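Local atomic coordinates of carboxysome shell vertex protein CcmL (Nostoc sp., PDB entry 4N8X), a protein that probably forms the pentameric vertices of the shell of the carboxysome, the polyhedral inclusion in which RuBisCO is sequestered. Residues A[44-48]-A[67-73]. Numbering follows the deposited sequence.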
ATOM      1  N   ALA A  44      13.858   7.613   5.422  1.00 13.76           N
ATOM      2  CA  ALA A  44      14.856   7.620   6.477  1.00 16.10           C
ATOM      3  C   ALA A  44      16.134   6.996   5.926  1.00 19.34           C
ATOM      4  O   ALA A  44      16.102   6.053   5.123  1.00 22.52           O
ATOM      5  CB  ALA A  44      14.348   6.823   7.687  1.00 16.17           C
ATOM      6  N   ASP A  45      17.279   7.518   6.341  1.00 19.16           N
ATOM      7  CA  ASP A  45      18.533   6.891   5.930  1.00 16.00           C
ATOM      8  C   ASP A  45      19.454   6.841   7.128  1.00 21.38           C
ATOM      9  O   ASP A  45      20.405   7.580   7.225  1.00 18.62           O
ATOM     10  CB  ASP A  45      19.178   7.660   4.786  1.00 16.20           C
ATOM     11  CG  ASP A  45      20.560   7.073   4.359  1.00 26.65           C
ATOM     12  OD1 ASP A  45      20.939   5.967   4.815  1.00 27.22           O
ATOM     13  OD2 ASP A  45      21.285   7.719   3.547  1.00 21.48           O
ATOM     14  N   ASN A  46      19.161   5.975   8.069  1.00 18.21           N
ATOM     15  CA  ASN A  46      20.001   5.925   9.253  1.00 24.52           C
ATOM     16  C   ASN A  46      20.989   4.769   9.205  1.00 27.05           C
ATOM     17  O   ASN A  46      21.786   4.597  10.110  1.00 27.04           O
ATOM     18  CB  ASN A  46      19.155   5.910  10.531  1.00 28.53           C
ATOM     19  CG  ASN A  46      18.117   4.797  10.546  1.00 45.24           C
ATOM     20  OD1 ASN A  46      18.425   3.626  10.293  1.00 51.48           O
ATOM     21  ND2 ASN A  46      16.874   5.161  10.836  1.00 51.25           N
ATOM     22  N   SER A  47      20.975   4.010   8.109  1.00 22.54           N
ATOM     23  CA  SER A  47      21.732   2.755   8.061  1.00 28.72           C
ATOM     24  C   SER A  47      22.674   2.695   6.857  1.00 26.97           C
ATOM     25  O   SER A  47      23.644   1.972   6.848  1.00 26.41           O
ATOM     26  CB  SER A  47      20.726   1.582   7.996  1.00 35.09           C
ATOM     27  OG  SER A  47      21.218   0.489   7.242  1.00 41.86           O
ATOM     28  N   VAL A  48      22.363   3.425   5.804  1.00 22.69           N
ATOM     29  CA  VAL A  48      23.113   3.231   4.571  1.00 17.26           C
ATOM     30  C   VAL A  48      24.084   4.391   4.298  1.00 17.81           C
ATOM     31  O   VAL A  48      25.242   4.195   3.992  1.00 22.55           O
ATOM     32  CB  VAL A  48      22.136   3.011   3.397  1.00 20.34           C
ATOM     33  CG1 VAL A  48      22.842   3.218   2.062  1.00 25.79           C
ATOM     34  CG2 VAL A  48      21.508   1.604   3.488  1.00 17.38           C
ATOM     35  N   LEU A  67      15.064  -2.121   9.628  1.00 27.71           N
ATOM     36  CA  LEU A  67      16.409  -1.589   9.859  1.00 33.18           C
ATOM     37  C   LEU A  67      16.558  -1.424  11.358  1.00 35.68           C
ATOM     38  O   LEU A  67      15.571  -1.134  12.038  1.00 39.17           O
ATOM     39  CB  LEU A  67      16.596  -0.226   9.178  1.00 34.77           C
ATOM     40  CG  LEU A  67      16.358  -0.085   7.671  1.00 35.26           C
ATOM     41  CD1 LEU A  67      16.863   1.267   7.178  1.00 31.78           C
ATOM     42  CD2 LEU A  67      17.052  -1.202   6.940  1.00 36.69           C
ATOM     43  N   LEU A  68      17.767  -1.624  11.889  1.00 34.47           N
ATOM     44  CA  LEU A  68      17.949  -1.567  13.346  1.00 30.57           C
ATOM     45  C   LEU A  68      17.629  -0.189  13.922  1.00 30.16           C
ATOM     46  O   LEU A  68      18.043   0.859  13.392  1.00 32.00           O
ATOM     47  CB  LEU A  68      19.335  -2.095  13.798  1.00 55.07           C
ATOM     48  CG  LEU A  68      20.577  -1.271  14.175  1.00 53.38           C
ATOM     49  CD1 LEU A  68      20.389  -0.309  15.333  1.00 53.04           C
ATOM     50  CD2 LEU A  68      21.691  -2.236  14.539  1.00 50.32           C
ATOM     51  N   GLY A  69      16.875  -0.190  15.009  1.00 38.58           N
ATOM     52  CA  GLY A  69      16.452   1.052  15.630  1.00 44.35           C
ATOM     53  C   GLY A  69      15.118   1.572  15.113  1.00 42.24           C
ATOM     54  O   GLY A  69      14.456   2.339  15.815  1.00 41.23           O
ATOM     55  N   ASN A  70      14.718   1.152  13.908  1.00 37.72           N
ATOM     56  CA  ASN A  70      13.494   1.672  13.276  1.00 32.17           C
ATOM     57  C   ASN A  70      12.195   0.986  13.729  1.00 32.41           C
ATOM     58  O   ASN A  70      11.104   1.409  13.327  1.00 24.63           O
ATOM     59  CB  ASN A  70      13.579   1.569  11.739  1.00 32.64           C
ATOM     60  CG  ASN A  70      14.456   2.648  11.106  1.00 30.25           C
ATOM     61  OD1 ASN A  70      15.011   3.502  11.793  1.00 33.56           O
ATOM     62  ND2 ASN A  70      14.590   2.593   9.791  1.00 26.00           N
ATOM     63  N   GLU A  71      12.302  -0.057  14.561  1.00 31.60           N
ATOM     64  CA  GLU A  71      11.196  -0.991  14.788  1.00 34.21           C
ATOM     65  C   GLU A  71       9.924  -0.340  15.276  1.00 33.55           C
ATOM     66  O   GLU A  71       8.809  -0.725  14.885  1.00 32.90           O
ATOM     67  CB  GLU A  71      11.592  -2.083  15.795  1.00 43.02           C
ATOM     68  CG  GLU A  71      12.969  -2.675  15.543  1.00 48.63           C
ATOM     69  CD  GLU A  71      14.081  -1.780  16.031  1.00 49.16           C
ATOM     70  OE1 GLU A  71      14.042  -1.366  17.197  1.00 52.35           O
ATOM     71  OE2 GLU A  71      14.981  -1.475  15.236  1.00 48.62           O
ATOM     72  N   GLN A  72      10.094   0.610  16.183  1.00 30.84           N
ATOM     73  CA  GLN A  72       8.984   1.317  16.771  1.00 36.48           C
ATOM     74  C   GLN A  72       9.075   2.800  16.414  1.00 28.41           C
ATOM     75  O   GLN A  72       8.600   3.649  17.146  1.00 37.04           O
ATOM     76  CB  GLN A  72       8.970   1.064  18.279  1.00 42.80           C
ATOM     77  CG  GLN A  72       8.879  -0.430  18.583  1.00 48.02           C
ATOM     78  CD  GLN A  72       9.137  -0.771  20.027  1.00 59.83           C
ATOM     79  OE1 GLN A  72       9.572   0.070  20.816  1.00 63.17           O
ATOM     80  NE2 GLN A  72       8.874  -2.022  20.388  1.00 66.00           N
ATOM     81  N   ARG A  73       9.684   3.090  15.267  1.00 25.98           N
ATOM     82  CA  ARG A  73       9.701   4.435  14.717  1.00 24.48           C
ATOM     83  C   ARG A  73       8.660   4.540  13.592  1.00 23.39           C
ATOM     84  O   ARG A  73       8.367   3.547  12.928  1.00 24.79           O
ATOM     85  CB  ARG A  73      11.086   4.781  14.136  1.00 30.12           C
ATOM     86  CG  ARG A  73      12.243   4.777  15.177  1.00 31.63           C
ATOM     87  CD  ARG A  73      13.509   5.333  14.493  1.00 35.75           C
ATOM     88  NE  ARG A  73      14.537   5.737  15.453  1.00 39.08           N
ATOM     89  CZ  ARG A  73      15.828   5.478  15.295  1.00 42.55           C
ATOM     90  NH1 ARG A  73      16.707   5.871  16.217  1.00 45.08           N
ATOM     91  NH2 ARG A  73      16.236   4.793  14.231  1.00 40.72           N
TER
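Two loops of the CcmL/EutN beta barrel, one leaving strand 39-44 and the other leading into strand 77-88, are tied together by an amide-amide hydrogen bond between N46 and N70. The second loop makes a type II turn from L67 to N70 and then a type I turn from N70 to R73, so N70 sits at their junction. G69 occupies the third position of the first turn, where its positive phi suits a residue without a side chain. N46 and N70 reach toward each other from opposite directions, their amide planes 70° apart. N46 ND2 donates a hydrogen bond to N70 OD1 at 2.7 Å, meeting a lone pair in the carbonyl plane, though the acceptor is tilted from N46's own amide plane. The first torsion of N46 (chi1 54°) sets CG between the backbone N and the carbonyl carbon, which brings ND2 to N70 OD1. Asparagine suits position 70 because both ends of its amide work: ND2 donates to the carbonyl of A64, while N70 OD1 also accepts from R73 NH2 at 3.0 Å. Arginine suits position 73 because its flat guanidinium holds that oxygen in its own plane. An alanine in place of N70 would remove this shared acceptor and is likely to leave N46 ND2 and R73 NH2, both donors, close together without the oxygen that joins them. S47 OG bonds to D16 of a neighbouring subunit, so the loop pair borders the pentamer interface, and beside the polar link S47 CB rests on L67 CD1 at 4.0 Å.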